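Local coordinates for transglutaminase-like enzymes, putative cysteine protease (Cytophaga hutchinsonii, PDB 3ISR), which probably acts as a cysteine-dependent hydrolase of the transglutaminase-like superfamily, with its exact substrate and reaction not established, at residues Trp152-Ser166 / Thr173-Leu187. Sequence-based numbering, arbitrary orientation.
Sequences WIYNNVEYISGSTNS and TITERAGVCRDFAHL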
ATOM      1  N   TRP B 152     -13.452  12.273 -16.117  1.00 16.54           N
ATOM      2  CA  TRP B 152     -12.256  11.426 -16.143  1.00 16.53           C
ATOM      3  C   TRP B 152     -12.532  10.077 -15.448  1.00 16.00           C
ATOM      4  O   TRP B 152     -12.204   9.035 -15.982  1.00 16.10           O
ATOM      5  CB  TRP B 152     -11.037  12.125 -15.515  1.00 16.61           C
ATOM      6  CG  TRP B 152      -9.786  11.313 -15.682  1.00 16.91           C
ATOM      7  CD1 TRP B 152      -8.891  11.382 -16.708  1.00 16.33           C
ATOM      8  CD2 TRP B 152      -9.326  10.261 -14.813  1.00 16.67           C
ATOM      9  NE1 TRP B 152      -7.889  10.454 -16.523  1.00 15.49           N
ATOM     10  CE2 TRP B 152      -8.142   9.745 -15.375  1.00 15.99           C
ATOM     11  CE3 TRP B 152      -9.808   9.711 -13.616  1.00 15.88           C
ATOM     12  CZ2 TRP B 152      -7.412   8.708 -14.769  1.00 17.13           C
ATOM     13  CZ3 TRP B 152      -9.089   8.670 -13.015  1.00 16.46           C
ATOM     14  CH2 TRP B 152      -7.908   8.176 -13.602  1.00 15.90           C
ATOM     15  N   ILE B 153     -13.160  10.108 -14.274  1.00 15.44           N
ATOM     16  CA  ILE B 153     -13.450   8.876 -13.539  1.00 15.03           C
ATOM     17  C   ILE B 153     -14.374   7.971 -14.360  1.00 15.61           C
ATOM     18  O   ILE B 153     -14.132   6.772 -14.485  1.00 15.06           O
ATOM     19  CB  ILE B 153     -14.059   9.176 -12.152  1.00 14.42           C
ATOM     20  CG1 ILE B 153     -13.023   9.906 -11.285  1.00 15.20           C
ATOM     21  CG2 ILE B 153     -14.529   7.880 -11.466  1.00 13.94           C
ATOM     22  CD1 ILE B 153     -13.596  10.523  -9.994  1.00 18.18           C
ATOM     23  N   TYR B 154     -15.423   8.551 -14.929  1.00 14.94           N
ATOM     24  CA  TYR B 154     -16.352   7.741 -15.724  1.00 14.79           C
ATOM     25  C   TYR B 154     -15.630   7.040 -16.880  1.00 15.36           C
ATOM     26  O   TYR B 154     -15.882   5.847 -17.175  1.00 15.00           O
ATOM     27  CB  TYR B 154     -17.520   8.583 -16.268  1.00 14.60           C
ATOM     28  CG  TYR B 154     -18.389   7.743 -17.164  1.00 13.43           C
ATOM     29  CD1 TYR B 154     -19.263   6.792 -16.629  1.00 13.16           C
ATOM     30  CD2 TYR B 154     -18.287   7.844 -18.545  1.00 15.79           C
ATOM     31  CE1 TYR B 154     -20.023   5.972 -17.446  1.00 14.50           C
ATOM     32  CE2 TYR B 154     -19.062   7.029 -19.381  1.00 17.31           C
ATOM     33  CZ  TYR B 154     -19.922   6.101 -18.818  1.00 17.15           C
ATOM     34  OH  TYR B 154     -20.689   5.297 -19.630  1.00 18.27           O
ATOM     35  N   ASN B 155     -14.736   7.790 -17.524  1.00 15.07           N
ATOM     36  CA  ASN B 155     -14.026   7.311 -18.701  1.00 15.85           C
ATOM     37  C   ASN B 155     -12.828   6.404 -18.416  1.00 15.67           C
ATOM     38  O   ASN B 155     -12.362   5.704 -19.307  1.00 15.45           O
ATOM     39  CB  ASN B 155     -13.605   8.497 -19.580  1.00 15.97           C
ATOM     40  CG  ASN B 155     -14.788   9.180 -20.247  1.00 17.07           C
ATOM     41  OD1 ASN B 155     -14.888  10.404 -20.253  1.00 19.85           O
ATOM     42  ND2 ASN B 155     -15.684   8.389 -20.814  1.00 15.88           N
ATOM     43  N   ASN B 156     -12.336   6.391 -17.177  1.00 15.19           N
ATOM     44  CA  ASN B 156     -11.080   5.708 -16.902  1.00 14.85           C
ATOM     45  C   ASN B 156     -11.136   4.677 -15.782  1.00 14.77           C
ATOM     46  O   ASN B 156     -10.127   4.050 -15.483  1.00 15.00           O
ATOM     47  CB  ASN B 156      -9.974   6.730 -16.640  1.00 14.72           C
ATOM     48  CG  ASN B 156      -9.703   7.584 -17.837  1.00 16.16           C
ATOM     49  OD1 ASN B 156     -10.189   8.717 -17.932  1.00 18.04           O
ATOM     50  ND2 ASN B 156      -8.981   7.036 -18.795  1.00 11.14           N
ATOM     51  N   VAL B 157     -12.320   4.502 -15.191  1.00 14.71           N
ATOM     52  CA  VAL B 157     -12.549   3.532 -14.128  1.00 14.60           C
ATOM     53  C   VAL B 157     -13.760   2.704 -14.549  1.00 15.16           C
ATOM     54  O   VAL B 157     -14.829   3.250 -14.859  1.00 15.61           O
ATOM     55  CB  VAL B 157     -12.842   4.224 -12.752  1.00 14.60           C
ATOM     56  CG1 VAL B 157     -13.120   3.175 -11.662  1.00 14.62           C
ATOM     57  CG2 VAL B 157     -11.670   5.144 -12.319  1.00 13.76           C
ATOM     58  N   GLU B 158     -13.593   1.388 -14.565  1.00 15.76           N
ATOM     59  CA  GLU B 158     -14.667   0.483 -14.982  1.00 16.51           C
ATOM     60  C   GLU B 158     -15.630   0.238 -13.848  1.00 15.82           C
ATOM     61  O   GLU B 158     -15.205   0.033 -12.717  1.00 14.85           O
ATOM     62  CB  GLU B 158     -14.086  -0.856 -15.403  1.00 17.27           C
ATOM     63  CG  GLU B 158     -13.006  -0.705 -16.440  1.00 22.20           C
ATOM     64  CD  GLU B 158     -12.788  -1.959 -17.249  1.00 26.89           C
ATOM     65  OE1 GLU B 158     -13.422  -3.000 -16.960  1.00 30.31           O
ATOM     66  OE2 GLU B 158     -11.973  -1.890 -18.185  1.00 31.22           O
ATOM     67  N   TYR B 159     -16.925   0.220 -14.146  1.00 15.32           N
ATOM     68  CA  TYR B 159     -17.880  -0.134 -13.122  1.00 15.64           C
ATOM     69  C   TYR B 159     -18.010  -1.665 -13.074  1.00 16.24           C
ATOM     70  O   TYR B 159     -18.497  -2.278 -14.018  1.00 15.57           O
ATOM     71  CB  TYR B 159     -19.239   0.537 -13.355  1.00 15.84           C
ATOM     72  CG  TYR B 159     -20.202   0.280 -12.209  1.00 16.80           C
ATOM     73  CD1 TYR B 159     -20.450   1.251 -11.241  1.00 17.85           C
ATOM     74  CD2 TYR B 159     -20.849  -0.952 -12.092  1.00 19.55           C
ATOM     75  CE1 TYR B 159     -21.319   0.996 -10.175  1.00 20.14           C
ATOM     76  CE2 TYR B 159     -21.714  -1.215 -11.052  1.00 22.31           C
ATOM     77  CZ  TYR B 159     -21.950  -0.242 -10.097  1.00 22.81           C
ATOM     78  OH  TYR B 159     -22.826  -0.545  -9.079  1.00 27.55           O
ATOM     79  N   ILE B 160     -17.546  -2.279 -11.985  1.00 15.93           N
ATOM     80  CA  ILE B 160     -17.573  -3.742 -11.880  1.00 16.95           C
ATOM     81  C   ILE B 160     -18.035  -4.197 -10.505  1.00 16.82           C
ATOM     82  O   ILE B 160     -17.325  -4.009  -9.536  1.00 16.58           O
ATOM     83  CB  ILE B 160     -16.186  -4.417 -12.173  1.00 17.20           C
ATOM     84  CG1 ILE B 160     -15.513  -3.857 -13.431  1.00 17.87           C
ATOM     85  CG2 ILE B 160     -16.342  -5.949 -12.270  1.00 17.37           C
ATOM     86  CD1 ILE B 160     -14.169  -4.552 -13.798  1.00 19.41           C
ATOM     87  N   SER B 161     -19.217  -4.812 -10.437  1.00 17.79           N
ATOM     88  CA  SER B 161     -19.730  -5.428  -9.203  1.00 18.67           C
ATOM     89  C   SER B 161     -18.736  -6.422  -8.617  1.00 18.63           C
ATOM     90  O   SER B 161     -18.153  -7.222  -9.344  1.00 18.54           O
ATOM     91  CB  SER B 161     -21.054  -6.161  -9.481  1.00 19.15           C
ATOM     92  OG  SER B 161     -22.036  -5.246  -9.924  1.00 22.06           O
ATOM     93  N   GLY B 162     -18.539  -6.356  -7.300  1.00 18.76           N
ATOM     94  CA  GLY B 162     -17.710  -7.327  -6.590  1.00 18.61           C
ATOM     95  C   GLY B 162     -16.204  -7.178  -6.736  1.00 18.53           C
ATOM     96  O   GLY B 162     -15.455  -8.040  -6.281  1.00 18.86           O
ATOM     97  N   SER B 163     -15.753  -6.105  -7.377  1.00 18.06           N
ATOM     98  CA  SER B 163     -14.328  -5.899  -7.604  1.00 18.07           C
ATOM     99  C   SER B 163     -13.615  -5.257  -6.400  1.00 18.32           C
ATOM    100  O   SER B 163     -12.382  -5.234  -6.348  1.00 17.88           O
ATOM    101  CB  SER B 163     -14.112  -5.018  -8.843  1.00 18.37           C
ATOM    102  OG  SER B 163     -14.772  -3.761  -8.686  1.00 17.45           O
ATOM    103  N   THR B 164     -14.391  -4.719  -5.455  1.00 17.67           N
ATOM    104  CA  THR B 164     -13.835  -4.018  -4.280  1.00 17.34           C
ATOM    105  C   THR B 164     -14.497  -4.492  -2.981  1.00 17.42           C
ATOM    106  O   THR B 164     -15.393  -5.329  -3.016  1.00 16.66           O
ATOM    107  CB  THR B 164     -14.013  -2.483  -4.412  1.00 17.23           C
ATOM    108  OG1 THR B 164     -15.404  -2.180  -4.558  1.00 15.90           O
ATOM    109  CG2 THR B 164     -13.271  -1.954  -5.639  1.00 16.73           C
ATOM    110  N   ASN B 165     -14.052  -3.950  -1.840  1.00 17.55           N
ATOM    111  CA  ASN B 165     -14.629  -4.263  -0.547  1.00 18.08           C
ATOM    112  C   ASN B 165     -14.631  -3.020   0.340  1.00 17.92           C
ATOM    113  O   ASN B 165     -14.302  -1.925  -0.126  1.00 16.77           O
ATOM    114  CB  ASN B 165     -13.887  -5.438   0.122  1.00 19.42           C
ATOM    115  CG  ASN B 165     -12.387  -5.178   0.306  1.00 20.67           C
ATOM    116  OD1 ASN B 165     -11.951  -4.055   0.585  1.00 19.41           O
ATOM    117  ND2 ASN B 165     -11.598  -6.231   0.166  1.00 23.26           N
ATOM    118  N   SER B 166     -14.998  -3.175   1.607  1.00 17.56           N
ATOM    119  CA  SER B 166     -15.149  -2.000   2.464  1.00 18.23           C
ATOM    120  C   SER B 166     -13.804  -1.331   2.783  1.00 17.63           C
ATOM    121  O   SER B 166     -13.766  -0.167   3.188  1.00 18.21           O
ATOM    122  CB  SER B 166     -15.906  -2.352   3.744  1.00 18.24           C
ATOM    123  OG  SER B 166     -15.108  -3.181   4.569  1.00 20.78           O
ATOM    124  N   THR B 173      -8.333   2.821  -5.881  1.00 15.63           N
ATOM    125  CA  THR B 173      -9.113   2.879  -7.120  1.00 16.31           C
ATOM    126  C   THR B 173      -8.337   3.598  -8.220  1.00 16.60           C
ATOM    127  O   THR B 173      -8.483   3.274  -9.397  1.00 16.36           O
ATOM    128  CB  THR B 173     -10.501   3.543  -6.872  1.00 15.83           C
ATOM    129  OG1 THR B 173     -11.175   2.801  -5.853  1.00 16.47           O
ATOM    130  CG2 THR B 173     -11.371   3.518  -8.139  1.00 17.01           C
ATOM    131  N   ILE B 174      -7.487   4.552  -7.838  1.00 16.61           N
ATOM    132  CA  ILE B 174      -6.757   5.331  -8.822  1.00 17.33           C
ATOM    133  C   ILE B 174      -5.818   4.428  -9.671  1.00 16.88           C
ATOM    134  O   ILE B 174      -5.509   4.756 -10.815  1.00 17.30           O
ATOM    135  CB  ILE B 174      -6.053   6.594  -8.187  1.00 17.55           C
ATOM    136  CG1 ILE B 174      -5.666   7.650  -9.235  1.00 19.49           C
ATOM    137  CG2 ILE B 174      -4.819   6.215  -7.398  1.00 18.35           C
ATOM    138  CD1 ILE B 174      -6.806   8.169 -10.101  1.00 18.73           C
ATOM    139  N   THR B 175      -5.371   3.299  -9.111  1.00 16.57           N
ATOM    140  CA  THR B 175      -4.554   2.336  -9.858  1.00 16.04           C
ATOM    141  C   THR B 175      -5.344   1.104 -10.260  1.00 15.91           C
ATOM    142  O   THR B 175      -5.069   0.527 -11.309  1.00 15.73           O
ATOM    143  CB  THR B 175      -3.306   1.855  -9.064  1.00 16.93           C
ATOM    144  OG1 THR B 175      -3.724   1.348  -7.788  1.00 15.51           O
ATOM    145  CG2 THR B 175      -2.339   3.009  -8.855  1.00 15.35           C
ATOM    146  N   GLU B 176      -6.320   0.705  -9.437  1.00 15.87           N
ATOM    147  CA  GLU B 176      -7.108  -0.514  -9.714  1.00 16.69           C
ATOM    148  C   GLU B 176      -8.025  -0.295 -10.914  1.00 16.40           C
ATOM    149  O   GLU B 176      -8.224  -1.206 -11.723  1.00 16.32           O
ATOM    150  CB  GLU B 176      -7.941  -0.947  -8.479  1.00 17.06           C
ATOM    151  CG  GLU B 176      -7.145  -1.777  -7.481  1.00 19.91           C
ATOM    152  CD  GLU B 176      -7.816  -1.951  -6.093  1.00 24.44           C
ATOM    153  OE1 GLU B 176      -9.071  -1.805  -5.938  1.00 24.08           O
ATOM    154  OE2 GLU B 176      -7.047  -2.257  -5.157  1.00 22.57           O
ATOM    155  N   ARG B 177      -8.589   0.911 -11.005  1.00 16.62           N
ATOM    156  CA  ARG B 177      -9.457   1.332 -12.129  1.00 16.63           C
ATOM    157  C   ARG B 177     -10.720   0.491 -12.279  1.00 16.56           C
ATOM    158  O   ARG B 177     -11.236   0.324 -13.392  1.00 16.87           O
ATOM    159  CB  ARG B 177      -8.688   1.336 -13.453  1.00 16.23           C
ATOM    160  CG  ARG B 177      -7.425   2.221 -13.467  1.00 16.78           C
ATOM    161  CD  ARG B 177      -7.736   3.677 -13.120  1.00 16.06           C
ATOM    162  NE  ARG B 177      -6.603   4.559 -13.432  1.00 15.45           N
ATOM    163  CZ  ARG B 177      -6.301   4.963 -14.667  1.00 15.84           C
ATOM    164  NH1 ARG B 177      -7.056   4.602 -15.695  1.00 15.05           N
ATOM    165  NH2 ARG B 177      -5.246   5.740 -14.883  1.00 16.08           N
ATOM    166  N   ALA B 178     -11.200  -0.046 -11.166  1.00 16.04           N
ATOM    167  CA  ALA B 178     -12.470  -0.746 -11.135  1.00 16.46           C
ATOM    168  C   ALA B 178     -13.137  -0.549  -9.772  1.00 16.26           C
ATOM    169  O   ALA B 178     -12.467  -0.483  -8.745  1.00 16.70           O
ATOM    170  CB  ALA B 178     -12.259  -2.240 -11.431  1.00 16.78           C
ATOM    171  N   GLY B 179     -14.460  -0.445  -9.751  1.00 15.41           N
ATOM    172  CA  GLY B 179     -15.155  -0.290  -8.487  1.00 15.02           C
ATOM    173  C   GLY B 179     -16.644  -0.168  -8.719  1.00 15.77           C
ATOM    174  O   GLY B 179     -17.126  -0.415  -9.833  1.00 15.29           O
ATOM    175  N   VAL B 180     -17.356   0.193  -7.653  1.00 15.51           N
ATOM    176  CA  VAL B 180     -18.796   0.409  -7.690  1.00 15.91           C
ATOM    177  C   VAL B 180     -19.029   1.827  -7.164  1.00 15.99           C
ATOM    178  O   VAL B 180     -18.058   2.581  -6.988  1.00 16.14           O
ATOM    179  CB  VAL B 180     -19.562  -0.656  -6.877  1.00 16.67           C
ATOM    180  CG1 VAL B 180     -19.547  -2.020  -7.615  1.00 16.93           C
ATOM    181  CG2 VAL B 180     -18.988  -0.794  -5.453  1.00 17.43           C
ATOM    182  N   CYS B 181     -20.276   2.221  -6.935  1.00 15.15           N
ATOM    183  CA  CYS B 181     -20.520   3.643  -6.663  1.00 16.08           C
ATOM    184  C   CYS B 181     -19.709   4.197  -5.476  1.00 14.89           C
ATOM    185  O   CYS B 181     -19.215   5.307  -5.547  1.00 14.24           O
ATOM    186  CB  CYS B 181     -22.016   3.949  -6.514  1.00 16.32           C
ATOM    187  SG  CYS B 181     -22.850   3.103  -5.179  1.00 21.97           S
ATOM    188  N   ARG B 182     -19.591   3.439  -4.384  1.00 14.75           N
ATOM    189  CA  ARG B 182     -18.819   3.915  -3.219  1.00 14.91           C
ATOM    190  C   ARG B 182     -17.391   4.344  -3.601  1.00 15.03           C
ATOM    191  O   ARG B 182     -16.862   5.375  -3.134  1.00 15.48           O
ATOM    192  CB  ARG B 182     -18.780   2.801  -2.174  1.00 14.88           C
ATOM    193  CG  ARG B 182     -17.942   3.044  -0.905  1.00 15.89           C
ATOM    194  CD  ARG B 182     -18.035   1.725  -0.102  1.00 17.70           C
ATOM    195  NE  ARG B 182     -17.490   1.762   1.254  1.00 20.75           N
ATOM    196  CZ  ARG B 182     -16.189   1.664   1.572  1.00 21.26           C
ATOM    197  NH1 ARG B 182     -15.241   1.592   0.621  1.00 18.27           N
ATOM    198  NH2 ARG B 182     -15.840   1.668   2.860  1.00 19.08           N
ATOM    199  N   ASP B 183     -16.790   3.559  -4.487  1.00 14.98           N
ATOM    200  CA  ASP B 183     -15.431   3.808  -4.936  1.00 14.67           C
ATOM    201  C   ASP B 183     -15.340   5.010  -5.869  1.00 14.65           C
ATOM    202  O   ASP B 183     -14.375   5.766  -5.804  1.00 14.20           O
ATOM    203  CB  ASP B 183     -14.896   2.553  -5.635  1.00 14.64           C
ATOM    204  CG  ASP B 183     -15.046   1.299  -4.780  1.00 16.20           C
ATOM    205  OD1 ASP B 183     -14.510   1.257  -3.646  1.00 18.73           O
ATOM    206  OD2 ASP B 183     -15.746   0.359  -5.212  1.00 16.72           O
ATOM    207  N   PHE B 184     -16.306   5.161  -6.773  1.00 14.36           N
ATOM    208  CA  PHE B 184     -16.345   6.317  -7.671  1.00 13.89           C
ATOM    209  C   PHE B 184     -16.533   7.604  -6.866  1.00 13.48           C
ATOM    210  O   PHE B 184     -15.933   8.638  -7.170  1.00 14.28           O
ATOM    211  CB  PHE B 184     -17.511   6.189  -8.666  1.00 14.63           C
ATOM    212  CG  PHE B 184     -17.249   5.276  -9.842  1.00 15.71           C
ATOM    213  CD1 PHE B 184     -16.975   3.918  -9.661  1.00 17.91           C
ATOM    214  CD2 PHE B 184     -17.376   5.757 -11.139  1.00 16.06           C
ATOM    215  CE1 PHE B 184     -16.775   3.065 -10.755  1.00 17.15           C
ATOM    216  CE2 PHE B 184     -17.183   4.901 -12.257  1.00 14.98           C
ATOM    217  CZ  PHE B 184     -16.891   3.563 -12.064  1.00 14.55           C
ATOM    218  N   ALA B 185     -17.368   7.550  -5.831  1.00 13.99           N
ATOM    219  CA  ALA B 185     -17.594   8.722  -4.977  1.00 14.31           C
ATOM    220  C   ALA B 185     -16.319   9.070  -4.220  1.00 14.69           C
ATOM    221  O   ALA B 185     -15.903  10.244  -4.160  1.00 16.20           O
ATOM    222  CB  ALA B 185     -18.713   8.441  -3.987  1.00 13.92           C
ATOM    223  N   HIS B 186     -15.687   8.067  -3.618  1.00 14.88           N
ATOM    224  CA  HIS B 186     -14.485   8.347  -2.819  1.00 14.34           C
ATOM    225  C   HIS B 186     -13.409   8.941  -3.699  1.00 15.17           C
ATOM    226  O   HIS B 186     -12.683   9.834  -3.279  1.00 15.22           O
ATOM    227  CB  HIS B 186     -13.924   7.058  -2.177  1.00 14.65           C
ATOM    228  CG  HIS B 186     -14.701   6.558  -0.993  1.00 12.91           C
ATOM    229  ND1 HIS B 186     -15.371   7.387  -0.120  1.00 16.02           N
ATOM    230  CD2 HIS B 186     -14.861   5.304  -0.513  1.00  8.76           C
ATOM    231  CE1 HIS B 186     -15.935   6.663   0.837  1.00  9.58           C
ATOM    232  NE2 HIS B 186     -15.635   5.396   0.623  1.00 14.59           N
ATOM    233  N   LEU B 187     -13.292   8.442  -4.935  1.00 15.72           N
ATOM    234  CA  LEU B 187     -12.258   8.965  -5.816  1.00 16.15           C
ATOM    235  C   LEU B 187     -12.503  10.412  -6.292  1.00 16.27           C
ATOM    236  O   LEU B 187     -11.580  11.230  -6.299  1.00 15.62           O
ATOM    237  CB  LEU B 187     -12.025   8.019  -7.002  1.00 16.65           C
ATOM    238  CG  LEU B 187     -10.909   8.436  -7.962  1.00 17.37           C
ATOM    239  CD1 LEU B 187      -9.560   8.568  -7.173  1.00 16.59           C
ATOM    240  CD2 LEU B 187     -10.795   7.397  -9.098  1.00 14.53           C
TER
HETATM  241  O   HOH W   1     -15.723  -0.201  -1.714  1.00 18.04           O
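Arg-177, its chain bent by the rotation about CB–CG (chi2 -57°), brings one face of its guanidinium against the CZ2–CH2 edge of Trp-152, whose indole swings out with CG opposite the backbone N (chi1 -174°). Trp-152 CH2 lies 3.7 Å from Arg-177 CZ, over the centre of one guanidinium face, the two planes nearly upright to each other at 72°. Arg-177 NH1 donates to Asn-156 O (3.1 Å), the last carbonyl of the helix, while NE turns back to Ile-174 O and NH2 forms a salt bridge with Glu-135 of a second subunit. Beyond this corner the backbones run parallel: Glu-158 N binds Arg-177 O, Gly-179 N binds Glu-158 O, and Ile-160 N binds Gly-179 O (2.9 Å). Phe-184 turns an edge toward the paired strands, with Ile-153 CG2 3.6 Å from its CD2 and Val-157 CG1 against CE1; Leu-187 CD2 closes in on Val-157 CG2. Tyr-159 lays one ring face over Gly-179 O and crosses Val-180. At the far end Thr-164 OG1 donates to Asp-183 OD2 (2.6 Å) on its syn side, and Val-180 N reaches the same oxygen by the anti lone pair (2.9 Å), so two donors fix the carboxylate at the start of helix 181-194. A water joins Asp-183 OD1 to Asn-165 O, and Arg-182 NH2 makes a weak bond to Ser-166 O. Strand 158-159, helix 170-176 and strand 178-179 thus form a small beta-alpha-beta unit leading into helix 181-194, whose first residue, Cys-181, touches His-215 on strand 215-222, consistent with the cysteine–histidine site of the transglutaminase-like fold.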